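Local atomic coordinates of anti-restriction endonuclease (Enterobacteria phage T4, PDB entry 3WX4), a protein that inhibits the host McrA restriction endonuclease and, as a mimic of DNA, blocks DNA binding by the bacterial histone-like protein H-NS. Residues I15-K20 with Y85-Y90; E39-L42 with L48-T51; H41-D46 with M79-D84. One frame throughout, in Å; residues are numbered along the deposited sequence.

In the fold
After strand 2-14, the chain enters helix 16-24, whose first turn is met by residues 85-90 near the C terminus; contact 1 thus closes the longest loop, and the other two contacts lie within it. Helix 26-43 supplies the starting point of both: the chain turns back after it, so that strand 47-51, an outer strand of the chain's own antiparallel sheet, lies against its last turns in contact 2, while contact 3 waits for strand 60-65 and helix 71-84 before it closes. Contacts 2 and 3 share His-41 and Leu-42 and have centres about 7 Å apart. Val-82 packs on Ile-15, Ile-17, Leu-18 and Ile-87, linking segment 79-84 of contact 3 to contact 1.

Contact 1 of 3, residues I15-K20 with Y85-Y90; sequences IDILEK and YEIEDY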
loop_
_atom_site.group_PDB
_atom_site.type_symbol
_atom_site.label_atom_id
_atom_site.label_comp_id
_atom_site.label_asym_id
_atom_site.label_seq_id
_atom_site.Cartn_x
_atom_site.Cartn_y
_atom_site.Cartn_z
ATOM N N ILE A 15 -12.129 -14.120 -4.720
ATOM C CA ILE A 15 -11.304 -15.122 -5.310
ATOM C C ILE A 15 -12.045 -16.395 -5.039
ATOM O O ILE A 15 -11.989 -16.967 -3.933
ATOM C CB ILE A 15 -9.881 -15.093 -4.712
ATOM C CG1 ILE A 15 -9.254 -13.725 -4.961
ATOM C CG2 ILE A 15 -9.026 -16.149 -5.354
ATOM C CD1 ILE A 15 -7.843 -13.560 -4.379
ATOM N N ASP A 16 -12.808 -16.835 -6.044
ATOM C CA ASP A 16 -13.616 -18.050 -5.896
ATOM C C ASP A 16 -12.929 -19.300 -5.293
ATOM O O ASP A 16 -13.470 -19.929 -4.358
ATOM C CB ASP A 16 -14.186 -18.469 -7.252
ATOM C CG ASP A 16 -15.143 -17.402 -7.879
ATOM O OD1 ASP A 16 -15.639 -16.453 -7.187
ATOM O OD2 ASP A 16 -15.408 -17.563 -9.105
ATOM N N ILE A 17 -11.779 -19.696 -5.839
ATOM C CA ILE A 17 -11.155 -20.902 -5.342
ATOM C C ILE A 17 -10.750 -20.784 -3.860
ATOM O O ILE A 17 -10.730 -21.800 -3.145
ATOM C CB ILE A 17 -9.951 -21.337 -6.205
ATOM C CG1 ILE A 17 -9.706 -22.812 -5.990
ATOM C CG2 ILE A 17 -8.675 -20.526 -5.868
ATOM C CD1 ILE A 17 -8.793 -23.476 -7.067
ATOM N N LEU A 18 -10.463 -19.566 -3.399
ATOM C CA LEU A 18 -10.072 -19.400 -1.969
ATOM C C LEU A 18 -11.307 -19.432 -1.118
ATOM O O LEU A 18 -11.270 -19.979 0.006
ATOM C CB LEU A 18 -9.319 -18.082 -1.705
ATOM C CG LEU A 18 -7.825 -18.191 -2.084
ATOM C CD1 LEU A 18 -7.212 -16.755 -2.069
ATOM C CD2 LEU A 18 -7.054 -19.170 -1.126
ATOM N N GLU A 19 -12.403 -18.830 -1.621
ATOM C CA GLU A 19 -13.650 -18.887 -0.858
ATOM C C GLU A 19 -14.057 -20.366 -0.701
ATOM O O GLU A 19 -14.482 -20.791 0.379
ATOM C CB GLU A 19 -14.785 -18.152 -1.569
ATOM C CG GLU A 19 -16.136 -18.332 -0.884
ATOM C CD GLU A 19 -17.255 -17.581 -1.588
ATOM O OE1 GLU A 19 -17.326 -17.739 -2.847
ATOM O OE2 GLU A 19 -18.023 -16.866 -0.898
ATOM N N LYS A 20 -13.934 -21.160 -1.759
ATOM C CA LYS A 20 -14.278 -22.558 -1.647
ATOM C C LYS A 20 -13.339 -23.319 -0.698
ATOM O O LYS A 20 -13.780 -24.263 -0.029
ATOM C CB LYS A 20 -14.253 -23.247 -3.007
ATOM C CG LYS A 20 -15.527 -23.067 -3.760
ATOM C CD LYS A 20 -15.336 -23.455 -5.223
ATOM C CE LYS A 20 -16.683 -23.847 -5.839
ATOM N NZ LYS A 20 -17.247 -25.130 -5.205
ATOM N N TYR A 85 -0.415 -21.731 -5.489
ATOM C CA TYR A 85 -0.724 -22.698 -4.423
ATOM C C TYR A 85 -1.403 -23.963 -4.972
ATOM O O TYR A 85 -1.529 -24.972 -4.270
ATOM C CB TYR A 85 -1.635 -22.070 -3.368
ATOM C CG TYR A 85 -0.927 -21.040 -2.537
ATOM C CD1 TYR A 85 -0.153 -21.427 -1.431
ATOM C CD2 TYR A 85 -0.969 -19.696 -2.881
ATOM C CE1 TYR A 85 0.560 -20.499 -0.701
ATOM C CE2 TYR A 85 -0.241 -18.730 -2.143
ATOM C CZ TYR A 85 0.525 -19.155 -1.050
ATOM O OH TYR A 85 1.283 -18.237 -0.335
ATOM N N GLU A 86 -1.864 -23.924 -6.213
ATOM C CA GLU A 86 -2.506 -25.112 -6.796
ATOM C C GLU A 86 -3.561 -25.644 -5.831
ATOM O O GLU A 86 -3.548 -26.814 -5.442
ATOM C CB GLU A 86 -1.468 -26.205 -7.061
ATOM C CG GLU A 86 -0.414 -25.828 -8.112
ATOM C CD GLU A 86 0.619 -26.941 -8.316
ATOM O OE1 GLU A 86 1.603 -27.028 -7.539
ATOM O OE2 GLU A 86 0.423 -27.749 -9.254
ATOM N N ILE A 87 -4.461 -24.753 -5.453
ATOM C CA ILE A 87 -5.517 -25.096 -4.522
ATOM C C ILE A 87 -6.477 -26.178 -5.068
ATOM O O ILE A 87 -7.100 -26.895 -4.299
ATOM C CB ILE A 87 -6.235 -23.839 -4.127
ATOM C CG1 ILE A 87 -5.195 -22.868 -3.510
ATOM C CG2 ILE A 87 -7.326 -24.201 -3.041
ATOM C CD1 ILE A 87 -5.651 -21.447 -3.361
ATOM N N GLU A 88 -6.561 -26.300 -6.395
ATOM C CA GLU A 88 -7.400 -27.331 -7.015
ATOM C C GLU A 88 -7.061 -28.704 -6.406
ATOM O O GLU A 88 -7.920 -29.544 -6.248
ATOM C CB GLU A 88 -7.136 -27.388 -8.535
ATOM C CG GLU A 88 -7.647 -26.157 -9.280
ATOM C CD GLU A 88 -6.664 -24.981 -9.272
ATOM O OE1 GLU A 88 -5.464 -25.165 -8.894
ATOM O OE2 GLU A 88 -7.111 -23.872 -9.660
ATOM N N ASP A 89 -5.788 -28.928 -6.104
ATOM C CA ASP A 89 -5.350 -30.185 -5.534
ATOM C C ASP A 89 -6.202 -30.636 -4.336
ATOM O O ASP A 89 -6.552 -31.812 -4.210
ATOM C CB ASP A 89 -3.904 -30.079 -5.028
ATOM C CG ASP A 89 -2.853 -30.073 -6.162
ATOM O OD1 ASP A 89 -3.215 -29.984 -7.358
ATOM O OD2 ASP A 89 -1.642 -30.137 -5.833
ATOM N N TYR A 90 -6.529 -29.702 -3.453
ATOM C CA TYR A 90 -7.259 -30.080 -2.231
ATOM C C TYR A 90 -8.631 -30.627 -2.431
ATOM O O TYR A 90 -9.066 -31.545 -1.711
ATOM C CB TYR A 90 -7.298 -28.886 -1.276
ATOM C CG TYR A 90 -5.901 -28.442 -0.940
ATOM C CD1 TYR A 90 -5.039 -29.268 -0.208
ATOM C CD2 TYR A 90 -5.407 -27.230 -1.419
ATOM C CE1 TYR A 90 -3.705 -28.885 0.033
ATOM C CE2 TYR A 90 -4.094 -26.839 -1.193
ATOM C CZ TYR A 90 -3.255 -27.667 -0.469
ATOM O OH TYR A 90 -1.975 -27.245 -0.261
#
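The carboxylate of Glu-88 meets the end of Ile-17: methyl CD1 lies over one face of the carboxylate, shifted toward OE2, with Ile-17 CD1 3.1 Å from Glu-88 OE2 and 3.4 Å from Glu-88 CD. The two side chains run at about a right angle to each other, and Glu-88 reaches back to the methyl because its chain bends at chi2 (84°). A second flat group, the ring of Tyr-90, has methyl CG2 of Ile-87 at its edge and in its plane, with Ile-87 CG2 3.9 Å from Tyr-90 CD2.

Between them lies the apolar centre. Ile-17 and Ile-87 point toward each other and have the closest CA atoms of the two segments, 7.1 Å from Ile-17 CA to Ile-87 CA. CG1 of Ile-17 is anti to the backbone N (chi1 -158°), which sends its longer branch over Ile-87 and leads CD1 to 3.9 Å from Ile-87 CB. From the other side, the longer branch of Ile-87 carries CD1 to 3.5 Å from Leu-18 CD2, a tight carbon pair, and to 4.0 Å from Ile-17 CG2.

This patch joins the first turn of helix 16-24, with Ile-15 at its N-cap, to the link between helix 71-84 and helix 88-91. Leu-18 also packs on Tyr-29, Leu-36 and Phe-61, and Ile-17 on Val-82 and Phe-91, tying the patch to the core.

The carbon pairs among Ile-17, Leu-18 and Ile-87 carry the join, since the segments share neither a hydrogen bond nor a salt bridge; the methyl over the carboxylate is a short apolar-polar approach. Glu-88 adds an acidic group at the exposed margin of this apolar centre, which is consistent with a protein whose surface imitates the negative charge of DNA.

Contact 2 of 3, residues E39-L42 with L48-T51; sequences ELHL and LIGT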
loop_
_atom_site.group_PDB
_atom_site.type_symbol
_atom_site.label_atom_id
_atom_site.label_comp_id
_atom_site.label_asym_id
_atom_site.label_seq_id
_atom_site.Cartn_x
_atom_site.Cartn_y
_atom_site.Cartn_z
ATOM N N GLU A 39 3.251 -11.970 1.103
ATOM C CA GLU A 39 4.115 -12.000 -0.069
ATOM C C GLU A 39 3.737 -10.951 -1.086
ATOM O O GLU A 39 4.635 -10.375 -1.709
ATOM C CB GLU A 39 4.158 -13.392 -0.738
ATOM C CG GLU A 39 5.049 -14.373 0.034
ATOM C CD GLU A 39 5.273 -15.739 -0.676
ATOM O OE1 GLU A 39 5.980 -16.610 -0.063
ATOM O OE2 GLU A 39 4.737 -15.934 -1.815
ATOM N N LEU A 40 2.448 -10.694 -1.277
ATOM C CA LEU A 40 2.041 -9.662 -2.236
ATOM C C LEU A 40 2.554 -8.304 -1.763
ATOM O O LEU A 40 2.996 -7.478 -2.570
ATOM C CB LEU A 40 0.521 -9.618 -2.414
ATOM C CG LEU A 40 -0.056 -10.802 -3.237
ATOM C CD1 LEU A 40 -1.593 -10.864 -3.048
ATOM C CD2 LEU A 40 0.308 -10.648 -4.763
ATOM N N HIS A 41 2.505 -8.063 -0.464
ATOM C CA HIS A 41 3.005 -6.808 0.063
ATOM C C HIS A 41 4.526 -6.728 0.007
ATOM O O HIS A 41 5.089 -5.651 -0.195
ATOM C CB HIS A 41 2.543 -6.607 1.507
ATOM C CG HIS A 41 1.125 -6.155 1.603
ATOM N ND1 HIS A 41 0.325 -6.418 2.697
ATOM C CD2 HIS A 41 0.364 -5.441 0.737
ATOM C CE1 HIS A 41 -0.867 -5.877 2.501
ATOM N NE2 HIS A 41 -0.870 -5.276 1.319
ATOM N N LEU A 42 5.202 -7.846 0.180
ATOM C CA LEU A 42 6.650 -7.763 0.179
ATOM C C LEU A 42 7.210 -7.533 -1.214
ATOM O O LEU A 42 8.192 -6.814 -1.375
ATOM C CB LEU A 42 7.273 -9.018 0.820
ATOM C CG LEU A 42 7.151 -9.102 2.358
ATOM C CD1 LEU A 42 7.701 -10.436 2.877
ATOM C CD2 LEU A 42 7.929 -7.941 3.034
ATOM N N LEU A 48 -2.435 -2.057 -2.045
ATOM C CA LEU A 48 -2.641 -2.619 -0.679
ATOM C C LEU A 48 -3.644 -3.736 -0.875
ATOM O O LEU A 48 -4.516 -3.663 -1.768
ATOM C CB LEU A 48 -3.260 -1.574 0.246
ATOM C CG LEU A 48 -2.400 -0.385 0.631
ATOM C CD1 LEU A 48 -3.292 0.644 1.378
ATOM C CD2 LEU A 48 -1.221 -0.855 1.533
ATOM N N ILE A 49 -3.559 -4.787 -0.058
ATOM C CA ILE A 49 -4.541 -5.857 -0.176
ATOM C C ILE A 49 -4.720 -6.405 1.231
ATOM O O ILE A 49 -3.790 -6.329 2.064
ATOM C CB ILE A 49 -4.066 -6.969 -1.106
ATOM C CG1 ILE A 49 -5.172 -8.011 -1.249
ATOM C CG2 ILE A 49 -2.743 -7.557 -0.604
ATOM C CD1 ILE A 49 -4.823 -9.130 -2.196
ATOM N N GLY A 50 -5.905 -6.925 1.520
ATOM C CA GLY A 50 -6.100 -7.476 2.856
ATOM C C GLY A 50 -7.413 -8.240 2.892
ATOM O O GLY A 50 -8.294 -8.107 2.018
ATOM N N THR A 51 -7.555 -9.074 3.925
ATOM C CA THR A 51 -8.796 -9.825 4.081
ATOM C C THR A 51 -9.741 -8.909 4.853
ATOM O O THR A 51 -9.344 -7.877 5.408
ATOM C CB THR A 51 -8.536 -11.085 4.968
ATOM O OG1 THR A 51 -7.857 -10.650 6.147
ATOM C CG2 THR A 51 -7.614 -12.019 4.258
#
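One hydrogen bond ties His-41 on helix 26-43 to Ile-49 on strand 47-51. The backbone N-H of Ile-49 is the donor and the imidazole nitrogen the acceptor, with Ile-49 N 3.1 Å from His-41 NE2. The N-H...N angle of 155° makes the bond moderately bent, and the donor is tilted 19° out of the ring plane. With CG beside the backbone N (chi1 -78°), the imidazole swings from the helix flank across to the strand.

Close approach to the ring without bonding comes next. Ile-49 O lies oblique to it, 3.0 Å from His-41 CE1. It is also near NE2, but NE2 already accepts the Ile-49 N-H, so two acceptors face each other with no proton between them, and the angle is poor as well. Leu-48 CA is at the ring edge, 3.8 Å from His-41 NE2, and methyl CG2 of Ile-49 comes to 3.5 Å from His-41 NE2.

Apolar packing is confined to one pair: Ile-49 CD1, at the end of the longer branch, meets Leu-40 CD1 at 3.8 Å.

Helix 26-43 thus lies against an outer strand of the chain's own antiparallel sheet, reached through a short connection. Leu-48 and Gly-50 pair through their backbones with Ile-64 and Tyr-62 of strand 60-65, Leu-40 and Ile-49 both pack on Ile-78 of helix 71-84, and Leu-48 abuts Leu-48 of the second subunit.

Contact 3 of 3, residues H41-D46 with M79-D84; sequences HLENND and MIYVHD
Tyr-81 projects from helix 71-84 toward Glu-43 and Asn-44, where helix 26-43 gives way to the loop before strand 47-51, in an alpha+beta fold whose helices pack on an antiparallel sheet. The backbones stay well apart, the nearest CA atoms being 10.7 Å from each other (Glu-43 CA to Tyr-81 CA), and the long phenol bridges the gap with its hydroxyl.

Asn-44 and Tyr-81 extend head-on toward each other from their two backbones, with amide and ring planes 69° apart. Asn-44 ND2 lies oblique to the ring and donates a weak hydrogen bond, 3.4 Å to Tyr-81 OH with an N-H...O angle of 145°. The stronger partner of ND2 is the backbone O of Leu-40, one turn back along helix 26-43. The amide thereby joins the backbone of Leu-40 to helix 71-84, and the Leu-40 bond probably sets its position.

Glu-43 also meets the hydroxyl, through its CB: Glu-43 CB is 3.3 Å from Tyr-81 OH. Its side chain slants across the tyrosine, with carboxylate and ring planes 73° apart. Farther back, the ring packs on Leu-36 and Leu-40, while its hydroxyl meets Glu-43 and Asn-44. The bend of Glu-43 at chi2 turns its carboxylate back along the phenol, where OE1 sits beside the ring rim, close to the plane of the ring, 4.0 Å from Tyr-81 CE1.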
loop_
_atom_site.group_PDB
_atom_site.type_symbol
_atom_site.label_atom_id
_atom_site.label_comp_id
_atom_site.label_asym_id
_atom_site.label_seq_id
_atom_site.Cartn_x
_atom_site.Cartn_y
_atom_site.Cartn_z
ATOM N N HIS A 41 2.505 -8.063 -0.464
ATOM C CA HIS A 41 3.005 -6.808 0.063
ATOM C C HIS A 41 4.526 -6.728 0.007
ATOM O O HIS A 41 5.089 -5.651 -0.195
ATOM C CB HIS A 41 2.543 -6.607 1.507
ATOM C CG HIS A 41 1.125 -6.155 1.603
ATOM N ND1 HIS A 41 0.325 -6.418 2.697
ATOM C CD2 HIS A 41 0.364 -5.441 0.737
ATOM C CE1 HIS A 41 -0.867 -5.877 2.501
ATOM N NE2 HIS A 41 -0.870 -5.276 1.319
ATOM N N LEU A 42 5.202 -7.846 0.180
ATOM C CA LEU A 42 6.650 -7.763 0.179
ATOM C C LEU A 42 7.210 -7.533 -1.214
ATOM O O LEU A 42 8.192 -6.814 -1.375
ATOM C CB LEU A 42 7.273 -9.018 0.820
ATOM C CG LEU A 42 7.151 -9.102 2.358
ATOM C CD1 LEU A 42 7.701 -10.436 2.877
ATOM C CD2 LEU A 42 7.929 -7.941 3.034
ATOM N N GLU A 43 6.534 -8.071 -2.218
ATOM C CA GLU A 43 6.998 -7.993 -3.607
ATOM C C GLU A 43 6.338 -6.993 -4.506
ATOM O O GLU A 43 6.621 -6.939 -5.704
ATOM C CB GLU A 43 6.869 -9.378 -4.190
ATOM C CG GLU A 43 7.251 -10.335 -3.107
ATOM C CD GLU A 43 8.135 -11.423 -3.575
ATOM O OE1 GLU A 43 7.569 -12.460 -4.019
ATOM O OE2 GLU A 43 9.387 -11.218 -3.514
ATOM N N ASN A 44 5.449 -6.188 -3.949
ATOM C CA ASN A 44 4.762 -5.236 -4.784
ATOM C C ASN A 44 4.563 -4.008 -3.973
ATOM O O ASN A 44 4.059 -4.082 -2.844
ATOM C CB ASN A 44 3.409 -5.802 -5.202
ATOM C CG ASN A 44 3.548 -7.038 -6.040
ATOM O OD1 ASN A 44 3.711 -6.951 -7.272
ATOM N ND2 ASN A 44 3.509 -8.210 -5.387
ATOM N N ASN A 45 4.912 -2.858 -4.539
ATOM C CA ASN A 45 4.791 -1.636 -3.778
ATOM C C ASN A 45 3.709 -0.719 -4.241
ATOM O O ASN A 45 3.564 0.340 -3.665
ATOM C CB ASN A 45 6.121 -0.878 -3.812
ATOM C CG ASN A 45 6.587 -0.629 -5.241
ATOM O OD1 ASN A 45 5.759 -0.305 -6.138
ATOM N ND2 ASN A 45 7.899 -0.784 -5.481
ATOM N N ASP A 46 2.924 -1.131 -5.227
ATOM C CA ASP A 46 1.877 -0.281 -5.799
ATOM C C ASP A 46 0.395 -0.611 -5.513
ATOM O O ASP A 46 -0.518 -0.172 -6.237
ATOM C CB ASP A 46 2.103 -0.171 -7.329
ATOM C CG ASP A 46 2.334 -1.543 -7.994
ATOM O OD1 ASP A 46 2.162 -2.589 -7.305
ATOM O OD2 ASP A 46 2.677 -1.583 -9.213
ATOM N N MET A 79 -3.700 -13.107 -8.957
ATOM C CA MET A 79 -3.992 -14.457 -9.422
ATOM C C MET A 79 -2.781 -15.283 -9.700
ATOM O O MET A 79 -2.804 -16.488 -9.479
ATOM C CB MET A 79 -4.932 -14.444 -10.624
ATOM C CG MET A 79 -6.267 -13.799 -10.297
ATOM S SD MET A 79 -7.050 -14.683 -8.805
ATOM C CE MET A 79 -7.004 -16.366 -9.409
ATOM N N ILE A 80 -1.696 -14.672 -10.184
ATOM C CA ILE A 80 -0.480 -15.464 -10.406
ATOM C C ILE A 80 -0.035 -16.103 -9.082
ATOM O O ILE A 80 0.349 -17.269 -9.023
ATOM C CB ILE A 80 0.682 -14.575 -10.963
ATOM C CG1 ILE A 80 0.476 -14.367 -12.472
ATOM C CG2 ILE A 80 2.027 -15.246 -10.720
ATOM C CD1 ILE A 80 1.203 -13.126 -13.047
ATOM N N TYR A 81 -0.047 -15.310 -8.018
ATOM C CA TYR A 81 0.337 -15.831 -6.703
ATOM C C TYR A 81 -0.659 -16.877 -6.247
ATOM O O TYR A 81 -0.262 -17.897 -5.726
ATOM C CB TYR A 81 0.380 -14.701 -5.677
ATOM C CG TYR A 81 1.604 -13.845 -5.808
ATOM C CD1 TYR A 81 2.658 -13.967 -4.903
ATOM C CD2 TYR A 81 1.686 -12.865 -6.804
ATOM C CE1 TYR A 81 3.776 -13.117 -4.968
ATOM C CE2 TYR A 81 2.782 -12.018 -6.888
ATOM C CZ TYR A 81 3.822 -12.142 -5.966
ATOM O OH TYR A 81 4.880 -11.265 -6.009
ATOM N N VAL A 82 -1.951 -16.630 -6.452
ATOM C CA VAL A 82 -2.973 -17.615 -6.036
ATOM C C VAL A 82 -2.793 -18.951 -6.772
ATOM O O VAL A 82 -2.764 -20.032 -6.152
ATOM C CB VAL A 82 -4.444 -17.062 -6.260
ATOM C CG1 VAL A 82 -5.506 -18.229 -6.052
ATOM C CG2 VAL A 82 -4.699 -15.883 -5.334
ATOM N N HIS A 83 -2.621 -18.895 -8.099
ATOM C CA HIS A 83 -2.473 -20.145 -8.856
ATOM C C HIS A 83 -1.294 -20.948 -8.402
ATOM O O HIS A 83 -1.279 -22.190 -8.502
ATOM C CB HIS A 83 -2.348 -19.867 -10.352
ATOM C CG HIS A 83 -3.589 -19.292 -10.938
ATOM N ND1 HIS A 83 -4.828 -19.867 -10.737
ATOM C CD2 HIS A 83 -3.796 -18.193 -11.702
ATOM C CE1 HIS A 83 -5.746 -19.139 -11.354
ATOM N NE2 HIS A 83 -5.149 -18.119 -11.945
ATOM N N ASP A 84 -0.281 -20.260 -7.900
ATOM C CA ASP A 84 0.887 -20.985 -7.462
ATOM C C ASP A 84 0.611 -21.974 -6.323
ATOM O O ASP A 84 1.333 -22.953 -6.194
ATOM C CB ASP A 84 1.987 -20.019 -7.047
ATOM C CG ASP A 84 3.321 -20.732 -6.874
ATOM O OD1 ASP A 84 3.770 -21.344 -7.880
ATOM O OD2 ASP A 84 3.900 -20.712 -5.754
#